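Local coordinates for Rho guanine nucleotide exchange factor 3 (Mus musculus, PDB 2Z0Q), which acts as a guanine nucleotide exchange factor for the Rho GTPases RhoA and RhoB, the chain here being its DH-PH portion, at residues Q270-P275 and Q322-Q327; Q274-K279 and V313-G318. One frame throughout, in Å; residues are numbered along the deposited sequence.

Contact 1. Residues Q270-P275 and Q322-Q327; sequences QLYRQP and QTHSLQ. With SO4 (sulfate ion), chain D; SO4 (sulfate ion), chain C.
Tyr272 meets His324 at the near-plane edge of its phenol ring, where Tyr272 CD2 comes to 4.2 Å from His324 CE1. With CG anti to the backbone N (chi1 -175°), the ring is carried toward strand 322-327, and the hydroxyl at its far end donates to O2 of the chain C sulfate, with Tyr272 OH and O2 2.6 Å apart. Over one face of the ring, near its centre, lies NH1 of Arg273. That nitrogen also bonds Tyr272 O from above the carbonyl plane.

Arg273 follows, its chain bent at chi2 (-78°). CB sits 3.2 Å from Gln322 OE1, and CG comes in at the edge of the His324 imidazole, 3.6 Å from His324 CE1. Beyond the bend, the guanidinium holds two sulfates at its edge, both sulfurs in its plane. NE and NH2 grip the chain D ion, Arg273 NH2 reaching its O2 at 2.8 Å, while NH1 and NH2 take the chain C ion. The backbone N of Thr323 supplies another bond to the chain D sulfate. Both ions probably come from the crystallisation liquor; they probably help offset the positive charge of Arg273 in this crystal, where Arg242 lies close by.

All of this lies in the PH domain, where 270-275 leaves strand 266-271 for strand 276-277 and passes the start of strand 322-327.

Gln274 makes the direct polar link: Gln322 NE2 donates to Gln274 O at 2.9 Å, nearly straight (167°) and within the amide plane of Gln322. A water joins the same NE2 to Gln274 OE1. The other end of the Gln322 amide is fixed as well, because His324 NE2 donates to Gln322 OE1 at 2.7 Å, on a lone pair and in both the carbonyl and ring planes.

Contact 2. Residues Q274-K279 and V313-G318; sequences QPIPVK and VSFKNG
The phenyl ring of Phe315 is sandwiched between the two segments' own residues: CA of Ile276 lies over one face, and CB of Asn317 covers the opposite face, 3.6 Å above the plane and displaced toward the rim. Pro277 CD approaches obliquely, 3.6 Å from Phe315 CZ, the two side chains crossing at about a right angle. Pro275 O also comes in obliquely, near CE2. The contact belongs to the PH-domain beta sandwich, where the short strand 276-277, paired with strand 254-263, packs against the end of strand 310-315. The touching parts of the two segments run 103° apart, and no hydrogen bond passes directly between them; apolar side chains carry the join.

Ile276 is the main partner of Phe315. The two side chains slide past each other in opposite directions, and both branches of the isoleucine take part. CG1 of Ile276 packs 3.7 Å from Phe315 CD2, whereas CG2 of Ile276 reaches Phe315 CB at 3.8 Å. Setting CG2 anti to the backbone N and CG1 beside it (chi1 -62°) spreads the two branches along the base of the phenyl group. The terminal CD1 of Ile276 reaches back toward the earlier part of strand 310-315, to Val313 CG1 at 4.1 Å, the two side chains crossing at a slant. Leu281 touches both Ile276 and Val313, adding to the buried apolar cluster.

Toward the more exposed end, polar groups replace this packing. The side chains of Gln274 and Asn317 cross at about a right angle, their amide planes turned 58° from each other. Gln274 OE1 stays 3.8 Å from Asn317 ND2, and one water spans them, donating to OE1 at 3.0 Å and accepting a weak bond from Asn317 ND2 at 3.3 Å.

How the contacts relate
Contact 1 and contact 2 are neighbours in the PH domain, their centres about 9 Å apart. Their first segments overlap at Gln274 and Pro275, leading from strand 266-271 into strand 276-277; farther along the chain come strand 310-315 of contact 2 and strand 322-327 of contact 1. These last two strands are antiparallel neighbours in one sheet, with probable backbone hydrogen bonds from His324 N to Val313 O and from Gln322 N to Phe315 O. Packing of Gln322 OE1 on Ile276 CD1 and a common water also join the contacts. The chain from 270 to 279 thus meets both neighbouring strands, chiefly through polar groups at 322-327 and apolar ones at 310-315.

Contact 1. Residues Q270-P275 and Q322-Q327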
loop_
_atom_site.group_PDB
_atom_site.type_symbol
_atom_site.label_atom_id
_atom_site.label_comp_id
_atom_site.label_asym_id
_atom_site.label_seq_id
_atom_site.Cartn_x
_atom_site.Cartn_y
_atom_site.Cartn_z
ATOM N N GLN A 270 -13.818 8.188 -14.337
ATOM C CA GLN A 270 -15.108 8.590 -14.872
ATOM C C GLN A 270 -16.241 7.789 -14.219
ATOM O O GLN A 270 -16.264 6.547 -14.325
ATOM C CB GLN A 270 -15.066 8.379 -16.409
ATOM C CG GLN A 270 -16.335 8.833 -17.122
ATOM C CD GLN A 270 -16.267 8.582 -18.624
ATOM O OE1 GLN A 270 -15.206 8.317 -19.172
ATOM N NE2 GLN A 270 -17.410 8.651 -19.281
ATOM N N LEU A 271 -17.134 8.476 -13.513
ATOM C CA LEU A 271 -18.211 7.737 -12.833
ATOM C C LEU A 271 -19.006 6.924 -13.858
ATOM O O LEU A 271 -19.385 7.443 -14.916
ATOM C CB LEU A 271 -19.129 8.661 -12.039
ATOM C CG LEU A 271 -18.690 8.791 -10.562
ATOM C CD1 LEU A 271 -17.404 9.614 -10.486
ATOM C CD2 LEU A 271 -19.798 9.403 -9.727
ATOM N N TYR A 272 -19.250 5.650 -13.527
ATOM C CA TYR A 272 -19.982 4.719 -14.415
ATOM C C TYR A 272 -21.510 4.778 -14.204
ATOM O O TYR A 272 -22.294 4.526 -15.137
ATOM C CB TYR A 272 -19.434 3.315 -14.148
ATOM C CG TYR A 272 -19.941 2.201 -15.030
ATOM C CD1 TYR A 272 -19.681 2.210 -16.398
ATOM C CD2 TYR A 272 -20.578 1.076 -14.471
ATOM C CE1 TYR A 272 -20.027 1.128 -17.209
ATOM C CE2 TYR A 272 -20.931 -0.040 -15.281
ATOM C CZ TYR A 272 -20.644 0.005 -16.643
ATOM O OH TYR A 272 -20.898 -1.058 -17.451
ATOM N N ARG A 273 -21.919 5.097 -12.985
ATOM C CA ARG A 273 -23.322 5.239 -12.601
ATOM C C ARG A 273 -23.317 6.238 -11.476
ATOM O O ARG A 273 -22.248 6.694 -11.027
ATOM C CB ARG A 273 -23.906 3.917 -12.083
ATOM C CG ARG A 273 -23.880 2.808 -13.098
ATOM C CD ARG A 273 -25.014 2.945 -14.124
ATOM N NE ARG A 273 -25.176 1.710 -14.902
ATOM C CZ ARG A 273 -24.451 1.382 -15.965
ATOM N NH1 ARG A 273 -23.489 2.193 -16.407
ATOM N NH2 ARG A 273 -24.714 0.249 -16.616
ATOM N N GLN A 274 -24.499 6.559 -10.991
ATOM C CA GLN A 274 -24.602 7.474 -9.865
ATOM C C GLN A 274 -24.086 6.752 -8.628
ATOM O O GLN A 274 -24.152 5.527 -8.524
ATOM C CB GLN A 274 -26.041 7.898 -9.688
ATOM C CG GLN A 274 -26.545 8.515 -10.988
ATOM C CD GLN A 274 -27.974 8.956 -10.893
ATOM O OE1 GLN A 274 -28.737 8.427 -10.098
ATOM N NE2 GLN A 274 -28.355 9.928 -11.725
ATOM N N PRO A 275 -23.522 7.504 -7.685
ATOM C CA PRO A 275 -22.991 6.879 -6.467
ATOM C C PRO A 275 -24.079 6.157 -5.667
ATOM O O PRO A 275 -25.236 6.582 -5.675
ATOM C CB PRO A 275 -22.434 8.077 -5.675
ATOM C CG PRO A 275 -22.154 9.104 -6.714
ATOM C CD PRO A 275 -23.299 8.961 -7.689
ATOM N N GLN A 322 -30.005 0.326 -9.735
ATOM C CA GLN A 322 -28.812 -0.254 -10.336
ATOM C C GLN A 322 -28.538 -1.620 -9.755
ATOM O O GLN A 322 -28.936 -1.921 -8.634
ATOM C CB GLN A 322 -27.557 0.569 -9.977
ATOM C CG GLN A 322 -27.430 1.969 -10.473
ATOM C CD GLN A 322 -26.215 2.651 -9.843
ATOM O OE1 GLN A 322 -25.142 2.054 -9.758
ATOM N NE2 GLN A 322 -26.387 3.896 -9.394
ATOM N N THR A 323 -27.839 -2.426 -10.538
ATOM C CA THR A 323 -27.360 -3.686 -10.017
ATOM C C THR A 323 -26.020 -3.962 -10.716
ATOM O O THR A 323 -25.894 -3.760 -11.909
ATOM C CB THR A 323 -28.362 -4.854 -10.202
ATOM O OG1 THR A 323 -27.888 -5.981 -9.436
ATOM C CG2 THR A 323 -28.565 -5.246 -11.682
ATOM N N HIS A 324 -25.032 -4.433 -9.952
ATOM C CA HIS A 324 -23.709 -4.728 -10.513
ATOM C C HIS A 324 -23.198 -6.072 -10.000
ATOM O O HIS A 324 -23.264 -6.329 -8.800
ATOM C CB HIS A 324 -22.726 -3.661 -10.048
ATOM C CG HIS A 324 -23.119 -2.281 -10.442
ATOM N ND1 HIS A 324 -22.869 -1.766 -11.695
ATOM C CD2 HIS A 324 -23.801 -1.328 -9.767
ATOM C CE1 HIS A 324 -23.382 -0.548 -11.771
ATOM N NE2 HIS A 324 -23.954 -0.260 -10.613
ATOM N N SER A 325 -22.726 -6.923 -10.905
ATOM C CA SER A 325 -22.123 -8.222 -10.544
ATOM C C SER A 325 -20.648 -7.936 -10.801
ATOM O O SER A 325 -20.271 -7.717 -11.935
ATOM C CB SER A 325 -22.649 -9.324 -11.471
ATOM O OG SER A 325 -24.006 -9.549 -11.146
ATOM N N LEU A 326 -19.851 -7.946 -9.735
ATOM C CA LEU A 326 -18.457 -7.529 -9.794
ATOM C C LEU A 326 -17.529 -8.689 -9.431
ATOM O O LEU A 326 -17.814 -9.406 -8.487
ATOM C CB LEU A 326 -18.269 -6.370 -8.794
ATOM C CG LEU A 326 -19.131 -5.124 -9.013
ATOM C CD1 LEU A 326 -18.895 -4.107 -7.881
ATOM C CD2 LEU A 326 -18.749 -4.483 -10.365
ATOM N N GLN A 327 -16.416 -8.817 -10.147
ATOM C CA GLN A 327 -15.467 -9.913 -9.939
ATOM C C GLN A 327 -14.164 -9.420 -9.345
ATOM O O GLN A 327 -13.534 -8.522 -9.908
ATOM C CB GLN A 327 -15.147 -10.626 -11.264
ATOM C CG GLN A 327 -14.179 -11.808 -11.080
ATOM C CD GLN A 327 -13.835 -12.473 -12.394
ATOM O OE1 GLN A 327 -13.407 -11.797 -13.332
ATOM N NE2 GLN A 327 -14.011 -13.791 -12.475
HETATM S S SO4 D . -27.542 -0.642 -14.110
HETATM O O1 SO4 D . -28.495 0.420 -14.598
HETATM O O2 SO4 D . -26.786 -1.160 -15.294
HETATM O O3 SO4 D . -26.563 -0.023 -13.185
HETATM O O4 SO4 D . -28.258 -1.750 -13.418
HETATM S S SO4 C . -22.825 -0.042 -19.905
HETATM O O1 SO4 C . -23.356 0.031 -21.309
HETATM O O2 SO4 C . -21.384 -0.500 -19.942
HETATM O O3 SO4 C . -22.892 1.320 -19.276
HETATM O O4 SO4 C . -23.697 -0.991 -19.130
HETATM O O HOH W 1 -28.828 5.453 -9.592
#

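Contact 2. Residues Q274-K279 and V313-G318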
loop_
_atom_site.group_PDB
_atom_site.type_symbol
_atom_site.label_atom_id
_atom_site.label_comp_id
_atom_site.label_asym_id
_atom_site.label_seq_id
_atom_site.Cartn_x
_atom_site.Cartn_y
_atom_site.Cartn_z
ATOM N N GLN A 274 -24.499 6.559 -10.991
ATOM C CA GLN A 274 -24.602 7.474 -9.865
ATOM C C GLN A 274 -24.086 6.752 -8.628
ATOM O O GLN A 274 -24.152 5.527 -8.524
ATOM C CB GLN A 274 -26.041 7.898 -9.688
ATOM C CG GLN A 274 -26.545 8.515 -10.988
ATOM C CD GLN A 274 -27.974 8.956 -10.893
ATOM O OE1 GLN A 274 -28.737 8.427 -10.098
ATOM N NE2 GLN A 274 -28.355 9.928 -11.725
ATOM N N PRO A 275 -23.522 7.504 -7.685
ATOM C CA PRO A 275 -22.991 6.879 -6.467
ATOM C C PRO A 275 -24.079 6.157 -5.667
ATOM O O PRO A 275 -25.236 6.582 -5.675
ATOM C CB PRO A 275 -22.434 8.077 -5.675
ATOM C CG PRO A 275 -22.154 9.104 -6.714
ATOM C CD PRO A 275 -23.299 8.961 -7.689
ATOM N N ILE A 276 -23.696 5.085 -4.970
ATOM C CA ILE A 276 -24.607 4.328 -4.126
ATOM C C ILE A 276 -24.309 4.563 -2.629
ATOM O O ILE A 276 -23.271 4.144 -2.119
ATOM C CB ILE A 276 -24.503 2.795 -4.423
ATOM C CG1 ILE A 276 -24.916 2.536 -5.886
ATOM C CG2 ILE A 276 -25.354 1.987 -3.421
ATOM C CD1 ILE A 276 -24.585 1.127 -6.319
ATOM N N PRO A 277 -25.224 5.228 -1.909
ATOM C CA PRO A 277 -25.014 5.477 -0.470
ATOM C C PRO A 277 -24.906 4.134 0.224
ATOM O O PRO A 277 -25.654 3.215 -0.109
ATOM C CB PRO A 277 -26.284 6.236 -0.042
ATOM C CG PRO A 277 -26.778 6.873 -1.269
ATOM C CD PRO A 277 -26.463 5.839 -2.387
ATOM N N VAL A 278 -23.980 4.006 1.173
ATOM C CA VAL A 278 -23.793 2.744 1.872
ATOM C C VAL A 278 -25.057 2.324 2.634
ATOM O O VAL A 278 -25.328 1.128 2.720
ATOM C CB VAL A 278 -22.549 2.812 2.826
ATOM C CG1 VAL A 278 -22.540 1.659 3.814
ATOM C CG2 VAL A 278 -21.246 2.734 1.957
ATOM N N LYS A 279 -25.842 3.284 3.135
ATOM C CA LYS A 279 -27.079 2.937 3.870
ATOM C C LYS A 279 -28.101 2.240 2.956
ATOM O O LYS A 279 -29.003 1.554 3.448
ATOM C CB LYS A 279 -27.759 4.185 4.454
ATOM C CG LYS A 279 -28.224 5.183 3.413
ATOM C CD LYS A 279 -29.192 6.243 3.984
ATOM C CE LYS A 279 -29.794 7.098 2.839
ATOM N NZ LYS A 279 -30.915 7.970 3.314
ATOM N N VAL A 313 -23.805 -6.013 -5.992
ATOM C CA VAL A 313 -24.161 -4.825 -5.272
ATOM C C VAL A 313 -25.358 -4.230 -6.006
ATOM O O VAL A 313 -25.317 -4.071 -7.216
ATOM C CB VAL A 313 -23.033 -3.782 -5.267
ATOM C CG1 VAL A 313 -23.554 -2.537 -4.708
ATOM C CG2 VAL A 313 -21.823 -4.273 -4.412
ATOM N N SER A 314 -26.427 -3.910 -5.275
ATOM C CA SER A 314 -27.594 -3.320 -5.930
ATOM C C SER A 314 -28.124 -2.133 -5.109
ATOM O O SER A 314 -27.873 -1.992 -3.898
ATOM C CB SER A 314 -28.663 -4.404 -6.168
ATOM O OG SER A 314 -29.302 -4.762 -4.974
ATOM N N PHE A 315 -28.832 -1.269 -5.799
ATOM C CA PHE A 315 -29.337 -0.040 -5.237
ATOM C C PHE A 315 -30.719 0.246 -5.814
ATOM O O PHE A 315 -30.914 0.365 -7.036
ATOM C CB PHE A 315 -28.330 1.054 -5.610
ATOM C CG PHE A 315 -28.758 2.446 -5.271
ATOM C CD1 PHE A 315 -29.316 2.729 -4.039
ATOM C CD2 PHE A 315 -28.478 3.500 -6.155
ATOM C CE1 PHE A 315 -29.596 4.060 -3.667
ATOM C CE2 PHE A 315 -28.749 4.830 -5.791
ATOM C CZ PHE A 315 -29.310 5.101 -4.536
ATOM N N LYS A 316 -31.681 0.367 -4.912
ATOM C CA LYS A 316 -33.051 0.643 -5.303
ATOM C C LYS A 316 -33.184 2.161 -5.346
ATOM O O LYS A 316 -33.000 2.821 -4.333
ATOM C CB LYS A 316 -34.001 0.003 -4.271
ATOM C CG LYS A 316 -35.398 0.049 -4.733
ATOM C CD LYS A 316 -36.398 -0.577 -3.787
ATOM C CE LYS A 316 -37.775 -0.318 -4.393
ATOM N NZ LYS A 316 -38.782 -0.584 -3.392
ATOM N N ASN A 317 -33.521 2.705 -6.518
ATOM C CA ASN A 317 -33.592 4.164 -6.691
ATOM C C ASN A 317 -34.548 4.476 -7.838
ATOM O O ASN A 317 -34.211 5.213 -8.761
ATOM C CB ASN A 317 -32.165 4.684 -7.017
ATOM C CG ASN A 317 -32.009 6.184 -6.833
ATOM O OD1 ASN A 317 -32.641 6.778 -5.974
ATOM N ND2 ASN A 317 -31.121 6.799 -7.634
ATOM N N GLY A 318 -35.736 3.879 -7.784
ATOM C CA GLY A 318 -36.717 4.086 -8.833
ATOM C C GLY A 318 -36.223 3.759 -10.236
ATOM O O GLY A 318 -35.687 2.657 -10.485
HETATM O O HOH W 1 -28.828 5.453 -9.592
#